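Local coordinates for aldehyde dehydrogenase 12 (Zea mays, PDB 6D97), which probably oxidises L-glutamate gamma-semialdehyde to glutamate with NAD as the coenzyme, the last step of proline catabolism in plants, at residues A[421-424]-A[425-429]; A[320-324]-A[325-329]; A[446-449]-A[450-454]; A[284-287]-A[288-292]. One frame throughout, in Å; residues are numbered along the deposited sequence.

Overall arrangement
The four contacts are local turns and caps within one chain. Contacts 1 and 3 lie in the outer part of the chain, centres 15 Å apart, and pack directly: Leu-421 CD1 is 3.5 Å from Leu-450 CB, and Phe-426 CZ is 3.4 Å from Ala-454 O. Contacts 2 and 4 stand nearer the coenzyme; the side chains of Gln-326 and Leu-286 are each about 8 Å from the bound NAD, although the two contact centres are 27 Å apart. Contact 4 leads from helix 276-285 into strand 290-293, an outermost strand of the parallel sheet, the Leu-286 side chain about 6 Å from that of NAD-binding Asn-259. Contacts 3 and 4 are farthest apart, 34 Å between centres.

Contact 1: residues A[421-424]-A[425-429]; sequences LKSG and NFELV
Glu-427 folds back over Gly-424, the N-cap residue of the helix 425-429. Followed outward, its CB lies 4.0 Å from Gly-424 O. CG starts beside the residue's own backbone N, and the chain then bends at chi2 (70°), which swings the carboxylate back toward the start of the helix. CD comes to 4.0 Å from Gly-424 N, and OE1 stands 2.9 Å from Gly-424 N, a weak hydrogen bond because the N-H points only roughly at the oxygen (127°); the same oxygen rests 3.3 Å from Gly-424 CA. Glu-427, third residue of the helix, stands where the partner in a capping box would, but the bond is weak and glycine has no side chain to return it, so no full capping box is formed.

Backbone bonds complete the turn. Phe-426 N donates to Lys-422 O at 3.0 Å, and Phe-426 CB lies 3.5 Å from Lys-422 O. Leu-428 N reaches Gly-424 O at 3.3 Å and begins the regular helical pattern. The positive phi of Gly-424 (81°) would bring a CB into collision with the preceding carbonyl.

Asn-425 and Lys-422 turn their polar ends to Glu-419, as a hydrogen bond to its O and a salt bridge to its OE1. Chemically, the cap rests mainly on backbone groups, with one carboxylate that would probably interact favourably with the positive end of the helix.

Contact 2: residues A[320-324]-A[325-329]; sequences AYACS and GQKCS
Cys-323 O is gripped twice by Gln-326, from opposite faces of the carbonyl plane. The backbone N of Gln-326 sits 3.1 Å away, well above that plane. From the other face comes Gln-326 NE2, also 3.1 Å from Cys-323 O, with a nearly straight N-H (167°) and the oxygen only 4° out of the amide plane. One residue thus seizes a single acceptor with main chain and side chain together, which fixes the rotation of the amide. CB (3.4 Å) and CG (3.5 Å) of Gln-326 lie against Cys-323 O; with CG beside the backbone N (chi1 -64°), the extended chain carries NE2 to the same oxygen. The far side of the amide is fixed as well, OE1 accepting from Leu-367 N.

A tight turn precedes this grip: Gly-325 N bonds to Ala-322 O at 3.0 Å, while Cys-323, Ser-324 and Gly-325 all carry positive phi. Lys-327 doubles back alongside, its CE 3.6 Å from Cys-323 SG and its NZ 4.1 Å from Ala-322 CB; that ammonium is held by Gln-144 OE1.

The sequence Gly-Gln-Lys-Cys at 325-328 is consistent with the family's cysteine signature, so the turn leads into Cys-328, probably the cysteine of the active site. The whole turn is buried, leading from the end of helix 309-321 toward strand 331-337, with helix 142-157 packed on Ala-322 and Cys-323 and Thr-547 of a second subunit on Ala-322.

Contact 3: residues A[446-449]-A[450-454]; sequences DQLE and LVLEA
Gln-447 and Leu-450 meet with their side chains at a slant at the first turn of helix 448-457. The glutamine is stretched out beyond CG, so its whole length runs past one methyl: Leu-450 CD1 is 4.1 Å from Gln-447 CB and 3.7 Å from Gln-447 NE2. The contact is therefore made by the aliphatic stem and the amide nitrogen, while the oxygen OE1 turns back to accept from Ser-444 N just ahead of the helix.

Leu-448 and Leu-452 form a second oblique pair one turn apart. Leu-448 CG stands opposite its backbone N (chi1 -177°), which brings it to 4.1 Å from Leu-452 CD1; the branch Leu-448 CD1 lies 4.3 Å from Val-451 CB. Leu-452 CG also rests on Leu-448 O at 3.4 Å, beside the main-chain bond of the same two residues, in which Leu-452 N is 2.9 Å from Leu-448 O. Glu-453 N bonds to Glu-449 O at 2.7 Å, whereas the bond from Val-451 N to Gln-447 O, the N-cap residue, is weak.

Leu-448 and Leu-452 touch helix 471-479, and Leu-450 and Val-451 touch helix 417-420. Glu-453 forms a salt bridge to Arg-457, and the helix N-terminus would probably stabilise the negative charge of Glu-449 in the first turn.

Contact 4: residues A[284-287]-A[288-292]; sequences ADLK and GRVKL
Leu-286 and Arg-289 close a type I' turn whose two middle residues, Lys-287 and Gly-288, both carry positive phi (55° and 85°), immediately after helix 276-285. The closing bond runs from Arg-289 N to Leu-286 O at 3.1 Å; its N-H is nearly straight (164°), yet the donor stands well above the carbonyl plane. Lys-287 ends the helix in a Schellman motif, with Lys-287 N weakly bonded to Ala-284 O at 3.1 Å.

At Gly-288 a CB would collide with Lys-287 O. An inverse gamma turn centred on Arg-289 follows, with a weak bond from Val-290 N to Gly-288 O at 2.8 Å. Leu-286 and Val-290 pack obliquely and tightly, Leu-286 CD1 only 3.4 Å from Val-290 CG1, with Leu-286 CB 3.9 Å from that methyl. Arg-289 keeps its CB 3.4 Å from Leu-286 O but extends its chain away to the second subunit, where NH1 bonds to Gly-507 O of that subunit.

The turn joins helix and strand in the beta-alpha-beta unit 269-293 of the NAD-binding sheet. Leu-286 also packs on Thr-270 of strand 269-273 and Leu-262 of helix 255-265, while Lys-287 O, accepting from Arg-510 of the second subunit, and the guanidinium put the turn's polar groups to work in subunit association.

Contact 1: residues A[421-424]-A[425-429]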
loop_
_atom_site.group_PDB
_atom_site.type_symbol
_atom_site.label_atom_id
_atom_site.label_comp_id
_atom_site.label_asym_id
_atom_site.label_seq_id
_atom_site.Cartn_x
_atom_site.Cartn_y
_atom_site.Cartn_z
ATOM N N LEU A 421 -12.891 -20.683 -35.686
ATOM C CA LEU A 421 -11.874 -21.444 -34.968
ATOM C C LEU A 421 -10.932 -22.196 -35.894
ATOM O O LEU A 421 -9.848 -22.601 -35.460
ATOM C CB LEU A 421 -12.541 -22.422 -34.004
ATOM C CG LEU A 421 -13.123 -21.732 -32.773
ATOM C CD1 LEU A 421 -13.701 -22.752 -31.818
ATOM C CD2 LEU A 421 -12.055 -20.899 -32.087
ATOM N N LYS A 422 -11.311 -22.382 -37.153
ATOM C CA LYS A 422 -10.467 -23.104 -38.088
ATOM C C LYS A 422 -9.228 -22.288 -38.432
ATOM O O LYS A 422 -9.239 -21.054 -38.407
ATOM C CB LYS A 422 -11.255 -23.444 -39.350
ATOM C CG LYS A 422 -12.415 -24.387 -39.086
ATOM C CD LYS A 422 -13.285 -24.557 -40.313
ATOM C CE LYS A 422 -13.939 -25.924 -40.319
ATOM N NZ LYS A 422 -15.395 -25.877 -40.618
ATOM N N SER A 423 -8.144 -22.997 -38.733
ATOM C CA SER A 423 -6.905 -22.338 -39.115
ATOM C C SER A 423 -7.099 -21.585 -40.427
ATOM O O SER A 423 -7.939 -21.943 -41.258
ATOM C CB SER A 423 -5.775 -23.360 -39.243
ATOM O OG SER A 423 -4.520 -22.795 -38.900
ATOM N N GLY A 424 -6.320 -20.522 -40.601
ATOM C CA GLY A 424 -6.479 -19.664 -41.757
ATOM C C GLY A 424 -7.609 -18.675 -41.561
ATOM O O GLY A 424 -7.397 -17.460 -41.625
ATOM N N ASN A 425 -8.816 -19.191 -41.312
ATOM C CA ASN A 425 -9.948 -18.320 -41.013
ATOM C C ASN A 425 -9.699 -17.512 -39.747
ATOM O O ASN A 425 -10.058 -16.332 -39.679
ATOM C CB ASN A 425 -11.231 -19.135 -40.861
ATOM C CG ASN A 425 -11.695 -19.746 -42.155
ATOM O OD1 ASN A 425 -11.265 -19.350 -43.237
ATOM N ND2 ASN A 425 -12.599 -20.710 -42.052
ATOM N N PHE A 426 -9.072 -18.123 -38.740
ATOM C CA PHE A 426 -8.869 -17.431 -37.472
ATOM C C PHE A 426 -7.990 -16.196 -37.644
ATOM O O PHE A 426 -8.329 -15.104 -37.174
ATOM C CB PHE A 426 -8.258 -18.378 -36.439
ATOM C CG PHE A 426 -8.100 -17.755 -35.085
ATOM C CD1 PHE A 426 -9.167 -17.715 -34.202
ATOM C CD2 PHE A 426 -6.901 -17.165 -34.710
ATOM C CE1 PHE A 426 -9.040 -17.126 -32.965
ATOM C CE2 PHE A 426 -6.767 -16.568 -33.471
ATOM C CZ PHE A 426 -7.840 -16.550 -32.597
ATOM N N GLU A 427 -6.836 -16.357 -38.301
ATOM C CA GLU A 427 -5.929 -15.230 -38.509
ATOM C C GLU A 427 -6.599 -14.115 -39.314
ATOM O O GLU A 427 -6.380 -12.928 -39.033
ATOM C CB GLU A 427 -4.653 -15.700 -39.224
ATOM C CG GLU A 427 -3.735 -16.631 -38.427
ATOM C CD GLU A 427 -4.332 -17.999 -38.214
ATOM O OE1 GLU A 427 -5.215 -18.385 -38.986
ATOM O OE2 GLU A 427 -3.943 -18.693 -37.266
ATOM N N LEU A 428 -7.429 -14.462 -40.291
ATOM C CA LEU A 428 -8.187 -13.456 -41.031
ATOM C C LEU A 428 -9.243 -12.785 -40.146
ATOM O O LEU A 428 -9.365 -11.549 -40.141
ATOM C CB LEU A 428 -8.843 -14.101 -42.260
ATOM C CG LEU A 428 -9.701 -13.192 -43.137
ATOM C CD1 LEU A 428 -8.840 -12.159 -43.823
ATOM C CD2 LEU A 428 -10.496 -14.013 -44.142
ATOM N N VAL A 429 -10.031 -13.576 -39.402
ATOM C CA VAL A 429 -11.132 -13.033 -38.594
ATOM C C VAL A 429 -10.591 -12.136 -37.486
ATOM O O VAL A 429 -11.150 -11.062 -37.205
ATOM C CB VAL A 429 -12.004 -14.190 -38.040
ATOM C CG1 VAL A 429 -12.853 -13.746 -36.832
ATOM C CG2 VAL A 429 -12.879 -14.767 -39.147
#

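Contact 2: residues A[320-324]-A[325-329]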
loop_
_atom_site.group_PDB
_atom_site.type_symbol
_atom_site.label_atom_id
_atom_site.label_comp_id
_atom_site.label_asym_id
_atom_site.label_seq_id
_atom_site.Cartn_x
_atom_site.Cartn_y
_atom_site.Cartn_z
ATOM N N ALA A 320 -18.012 0.008 -31.200
ATOM C CA ALA A 320 -17.496 -0.409 -32.496
ATOM C C ALA A 320 -17.231 0.767 -33.425
ATOM O O ALA A 320 -16.315 0.697 -34.253
ATOM C CB ALA A 320 -18.468 -1.388 -33.156
ATOM N N TYR A 321 -17.993 1.857 -33.306
ATOM C CA TYR A 321 -18.065 2.820 -34.396
ATOM C C TYR A 321 -17.803 4.270 -34.023
ATOM O O TYR A 321 -17.640 5.086 -34.937
ATOM C CB TYR A 321 -19.433 2.720 -35.082
ATOM C CG TYR A 321 -19.661 1.351 -35.666
ATOM C CD1 TYR A 321 -18.672 0.732 -36.422
ATOM C CD2 TYR A 321 -20.849 0.667 -35.439
ATOM C CE1 TYR A 321 -18.866 -0.522 -36.951
ATOM C CE2 TYR A 321 -21.053 -0.590 -35.962
ATOM C CZ TYR A 321 -20.059 -1.180 -36.720
ATOM O OH TYR A 321 -20.252 -2.434 -37.246
ATOM N N ALA A 322 -17.760 4.628 -32.740
ATOM C CA ALA A 322 -17.297 5.960 -32.378
ATOM C C ALA A 322 -15.886 6.165 -32.913
ATOM O O ALA A 322 -15.071 5.239 -32.919
ATOM C CB ALA A 322 -17.326 6.159 -30.862
ATOM N N CYS A 323 -15.612 7.379 -33.391
ATOM C CA CYS A 323 -14.369 7.701 -34.087
ATOM C C CYS A 323 -14.142 6.803 -35.298
ATOM O O CYS A 323 -12.997 6.608 -35.714
ATOM C CB CYS A 323 -13.158 7.619 -33.149
ATOM S SG CYS A 323 -13.331 8.580 -31.626
ATOM N N SER A 324 -15.218 6.242 -35.858
ATOM C CA SER A 324 -15.130 5.276 -36.957
ATOM C C SER A 324 -14.220 4.108 -36.589
ATOM O O SER A 324 -13.417 3.638 -37.396
ATOM C CB SER A 324 -14.663 5.952 -38.248
ATOM O OG SER A 324 -15.299 7.206 -38.425
ATOM N N GLY A 325 -14.330 3.654 -35.342
ATOM C CA GLY A 325 -13.576 2.516 -34.858
ATOM C C GLY A 325 -12.105 2.765 -34.615
ATOM O O GLY A 325 -11.387 1.823 -34.256
ATOM N N GLN A 326 -11.630 3.998 -34.784
ATOM C CA GLN A 326 -10.205 4.294 -34.647
ATOM C C GLN A 326 -9.833 4.515 -33.178
ATOM O O GLN A 326 -9.351 5.570 -32.767
ATOM C CB GLN A 326 -9.839 5.491 -35.513
ATOM C CG GLN A 326 -10.035 5.229 -37.000
ATOM C CD GLN A 326 -9.856 6.470 -37.837
ATOM O OE1 GLN A 326 -8.854 6.620 -38.538
ATOM N NE2 GLN A 326 -10.827 7.375 -37.766
ATOM N N LYS A 327 -10.070 3.473 -32.384
ATOM C CA LYS A 327 -9.624 3.394 -31.001
ATOM C C LYS A 327 -8.901 2.070 -30.804
ATOM O O LYS A 327 -9.361 1.034 -31.293
ATOM C CB LYS A 327 -10.804 3.492 -30.026
ATOM C CG LYS A 327 -11.625 4.763 -30.161
ATOM C CD LYS A 327 -12.753 4.796 -29.141
ATOM C CE LYS A 327 -13.237 6.216 -28.903
ATOM N NZ LYS A 327 -14.419 6.258 -28.011
ATOM N N CYS A 328 -7.772 2.093 -30.090
ATOM C CA CYS A 328 -7.133 0.824 -29.758
ATOM C C CYS A 328 -8.029 -0.057 -28.902
ATOM O O CYS A 328 -7.727 -1.244 -28.742
ATOM C CB CYS A 328 -5.800 1.046 -29.037
ATOM S SG CYS A 328 -5.418 2.774 -28.681
ATOM N N SER A 329 -9.117 0.494 -28.363
ATOM C CA SER A 329 -10.055 -0.221 -27.510
ATOM C C SER A 329 -11.353 -0.588 -28.219
ATOM O O SER A 329 -12.259 -1.127 -27.577
ATOM C CB SER A 329 -10.372 0.619 -26.265
ATOM O OG SER A 329 -10.915 1.883 -26.616
#

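Contact 3: residues A[446-449]-A[450-454]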
loop_
_atom_site.group_PDB
_atom_site.type_symbol
_atom_site.label_atom_id
_atom_site.label_comp_id
_atom_site.label_asym_id
_atom_site.label_seq_id
_atom_site.Cartn_x
_atom_site.Cartn_y
_atom_site.Cartn_z
ATOM N N ASP A 446 -23.691 -24.474 -25.043
ATOM C CA ASP A 446 -22.704 -25.540 -24.944
ATOM C C ASP A 446 -21.328 -25.141 -25.465
ATOM O O ASP A 446 -20.400 -25.954 -25.390
ATOM C CB ASP A 446 -23.187 -26.780 -25.708
ATOM C CG ASP A 446 -24.688 -26.987 -25.603
ATOM O OD1 ASP A 446 -25.432 -26.371 -26.396
ATOM O OD2 ASP A 446 -25.125 -27.762 -24.724
ATOM N N GLN A 447 -21.165 -23.921 -25.980
ATOM C CA GLN A 447 -19.991 -23.559 -26.765
ATOM C C GLN A 447 -19.126 -22.480 -26.120
ATOM O O GLN A 447 -18.308 -21.864 -26.812
ATOM C CB GLN A 447 -20.413 -23.097 -28.161
ATOM C CG GLN A 447 -21.158 -24.126 -28.985
ATOM C CD GLN A 447 -21.446 -23.630 -30.388
ATOM O OE1 GLN A 447 -22.054 -22.574 -30.576
ATOM N NE2 GLN A 447 -20.992 -24.379 -31.383
ATOM N N LEU A 448 -19.286 -22.223 -24.818
ATOM C CA LEU A 448 -18.467 -21.190 -24.188
ATOM C C LEU A 448 -16.982 -21.516 -24.287
ATOM O O LEU A 448 -16.152 -20.605 -24.392
ATOM C CB LEU A 448 -18.871 -20.995 -22.727
ATOM C CG LEU A 448 -18.096 -19.877 -22.017
ATOM C CD1 LEU A 448 -18.269 -18.550 -22.753
ATOM C CD2 LEU A 448 -18.491 -19.746 -20.552
ATOM N N GLU A 449 -16.630 -22.805 -24.270
ATOM C CA GLU A 449 -15.228 -23.191 -24.396
ATOM C C GLU A 449 -14.649 -22.741 -25.729
ATOM O O GLU A 449 -13.503 -22.282 -25.792
ATOM C CB GLU A 449 -15.084 -24.704 -24.235
ATOM C CG GLU A 449 -15.565 -25.224 -22.897
ATOM C CD GLU A 449 -14.739 -24.697 -21.740
ATOM O OE1 GLU A 449 -13.532 -24.441 -21.944
ATOM O OE2 GLU A 449 -15.295 -24.535 -20.631
ATOM N N LEU A 450 -15.428 -22.868 -26.807
ATOM C CA LEU A 450 -14.965 -22.415 -28.115
ATOM C C LEU A 450 -14.693 -20.919 -28.110
ATOM O O LEU A 450 -13.708 -20.453 -28.694
ATOM C CB LEU A 450 -16.000 -22.765 -29.184
ATOM C CG LEU A 450 -16.439 -24.225 -29.306
ATOM C CD1 LEU A 450 -17.366 -24.415 -30.500
ATOM C CD2 LEU A 450 -15.235 -25.143 -29.414
ATOM N N VAL A 451 -15.560 -20.151 -27.451
ATOM C CA VAL A 451 -15.363 -18.709 -27.364
ATOM C C VAL A 451 -14.089 -18.396 -26.593
ATOM O O VAL A 451 -13.281 -17.554 -27.005
ATOM C CB VAL A 451 -16.590 -18.043 -26.721
ATOM C CG1 VAL A 451 -16.311 -16.580 -26.451
ATOM C CG2 VAL A 451 -17.797 -18.204 -27.622
ATOM N N LEU A 452 -13.887 -19.074 -25.462
ATOM C CA LEU A 452 -12.690 -18.837 -24.663
ATOM C C LEU A 452 -11.438 -19.338 -25.368
ATOM O O LEU A 452 -10.363 -18.745 -25.212
ATOM C CB LEU A 452 -12.834 -19.496 -23.292
ATOM C CG LEU A 452 -13.964 -18.945 -22.420
ATOM C CD1 LEU A 452 -14.112 -19.756 -21.144
ATOM C CD2 LEU A 452 -13.711 -17.476 -22.099
ATOM N N GLU A 453 -11.550 -20.424 -26.142
ATOM C CA GLU A 453 -10.420 -20.860 -26.958
ATOM C C GLU A 453 -10.031 -19.788 -27.965
ATOM O O GLU A 453 -8.842 -19.508 -28.160
ATOM C CB GLU A 453 -10.750 -22.168 -27.679
ATOM C CG GLU A 453 -9.660 -22.608 -28.650
ATOM C CD GLU A 453 -10.091 -23.743 -29.565
ATOM O OE1 GLU A 453 -10.967 -24.538 -29.166
ATOM O OE2 GLU A 453 -9.557 -23.834 -30.692
ATOM N N ALA A 454 -11.023 -19.171 -28.613
ATOM C CA ALA A 454 -10.729 -18.121 -29.582
ATOM C C ALA A 454 -10.049 -16.931 -28.919
ATOM O O ALA A 454 -9.124 -16.342 -29.489
ATOM C CB ALA A 454 -12.011 -17.681 -30.287
#

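Contact 4: residues A[284-287]-A[288-292]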
loop_
_atom_site.group_PDB
_atom_site.type_symbol
_atom_site.label_atom_id
_atom_site.label_comp_id
_atom_site.label_asym_id
_atom_site.label_seq_id
_atom_site.Cartn_x
_atom_site.Cartn_y
_atom_site.Cartn_z
ATOM N N ALA A 284 12.744 -4.971 -30.295
ATOM C CA ALA A 284 13.951 -5.689 -30.675
ATOM C C ALA A 284 15.133 -4.738 -30.818
ATOM O O ALA A 284 16.230 -5.027 -30.328
ATOM C CB ALA A 284 13.722 -6.462 -31.976
ATOM N N ASP A 285 14.922 -3.596 -31.480
ATOM C CA ASP A 285 16.004 -2.635 -31.667
ATOM C C ASP A 285 16.529 -2.130 -30.330
ATOM O O ASP A 285 17.744 -2.067 -30.108
ATOM C CB ASP A 285 15.530 -1.464 -32.528
ATOM C CG ASP A 285 15.334 -1.849 -33.976
ATOM O OD1 ASP A 285 15.674 -2.997 -34.337
ATOM O OD2 ASP A 285 14.839 -1.002 -34.748
ATOM N N LEU A 286 15.624 -1.766 -29.426
ATOM C CA LEU A 286 15.984 -1.263 -28.109
ATOM C C LEU A 286 16.239 -2.376 -27.108
ATOM O O LEU A 286 16.468 -2.087 -25.928
ATOM C CB LEU A 286 14.889 -0.321 -27.599
ATOM C CG LEU A 286 14.780 0.993 -28.384
ATOM C CD1 LEU A 286 13.481 1.720 -28.078
ATOM C CD2 LEU A 286 15.958 1.907 -28.086
ATOM N N LYS A 287 16.202 -3.633 -27.561
ATOM C CA LYS A 287 16.501 -4.796 -26.726
ATOM C C LYS A 287 15.621 -4.824 -25.480
ATOM O O LYS A 287 16.070 -5.176 -24.388
ATOM C CB LYS A 287 17.983 -4.843 -26.351
ATOM C CG LYS A 287 18.912 -4.988 -27.545
ATOM C CD LYS A 287 20.353 -5.138 -27.101
ATOM C CE LYS A 287 21.240 -5.639 -28.235
ATOM N NZ LYS A 287 21.352 -4.691 -29.378
ATOM N N GLY A 288 14.361 -4.428 -25.643
ATOM C CA GLY A 288 13.386 -4.515 -24.581
ATOM C C GLY A 288 13.360 -3.356 -23.614
ATOM O O GLY A 288 12.604 -3.408 -22.636
ATOM N N ARG A 289 14.154 -2.314 -23.849
ATOM C CA ARG A 289 14.123 -1.111 -23.020
ATOM C C ARG A 289 12.941 -0.222 -23.418
ATOM O O ARG A 289 13.085 0.947 -23.776
ATOM C CB ARG A 289 15.447 -0.368 -23.132
ATOM C CG ARG A 289 16.574 -1.007 -22.345
ATOM C CD ARG A 289 17.840 -0.172 -22.424
ATOM N NE ARG A 289 18.794 -0.504 -21.369
ATOM C CZ ARG A 289 18.720 -0.038 -20.127
ATOM N NH1 ARG A 289 17.729 0.774 -19.789
ATOM N NH2 ARG A 289 19.638 -0.385 -19.233
ATOM N N VAL A 290 11.744 -0.811 -23.347
ATOM C CA VAL A 290 10.526 -0.169 -23.825
ATOM C C VAL A 290 9.367 -0.510 -22.903
ATOM O O VAL A 290 9.394 -1.499 -22.167
ATOM C CB VAL A 290 10.165 -0.598 -25.268
ATOM C CG1 VAL A 290 11.193 -0.103 -26.253
ATOM C CG2 VAL A 290 10.033 -2.116 -25.354
ATOM N N LYS A 291 8.335 0.326 -22.956
ATOM C CA LYS A 291 6.997 -0.027 -22.513
ATOM C C LYS A 291 6.060 0.173 -23.694
ATOM O O LYS A 291 6.163 1.169 -24.418
ATOM C CB LYS A 291 6.537 0.811 -21.315
ATOM C CG LYS A 291 7.269 0.515 -20.016
ATOM C CD LYS A 291 7.001 -0.893 -19.509
ATOM C CE LYS A 291 7.744 -1.143 -18.201
ATOM N NZ LYS A 291 7.755 -2.585 -17.836
ATOM N N LEU A 292 5.163 -0.783 -23.902
ATOM C CA LEU A 292 4.364 -0.835 -25.114
ATOM C C LEU A 292 2.884 -0.705 -24.789
ATOM O O LEU A 292 2.378 -1.350 -23.865
ATOM C CB LEU A 292 4.608 -2.140 -25.877
ATOM C CG LEU A 292 6.052 -2.389 -26.313
ATOM C CD1 LEU A 292 6.193 -3.742 -26.995
ATOM C CD2 LEU A 292 6.519 -1.272 -27.234
#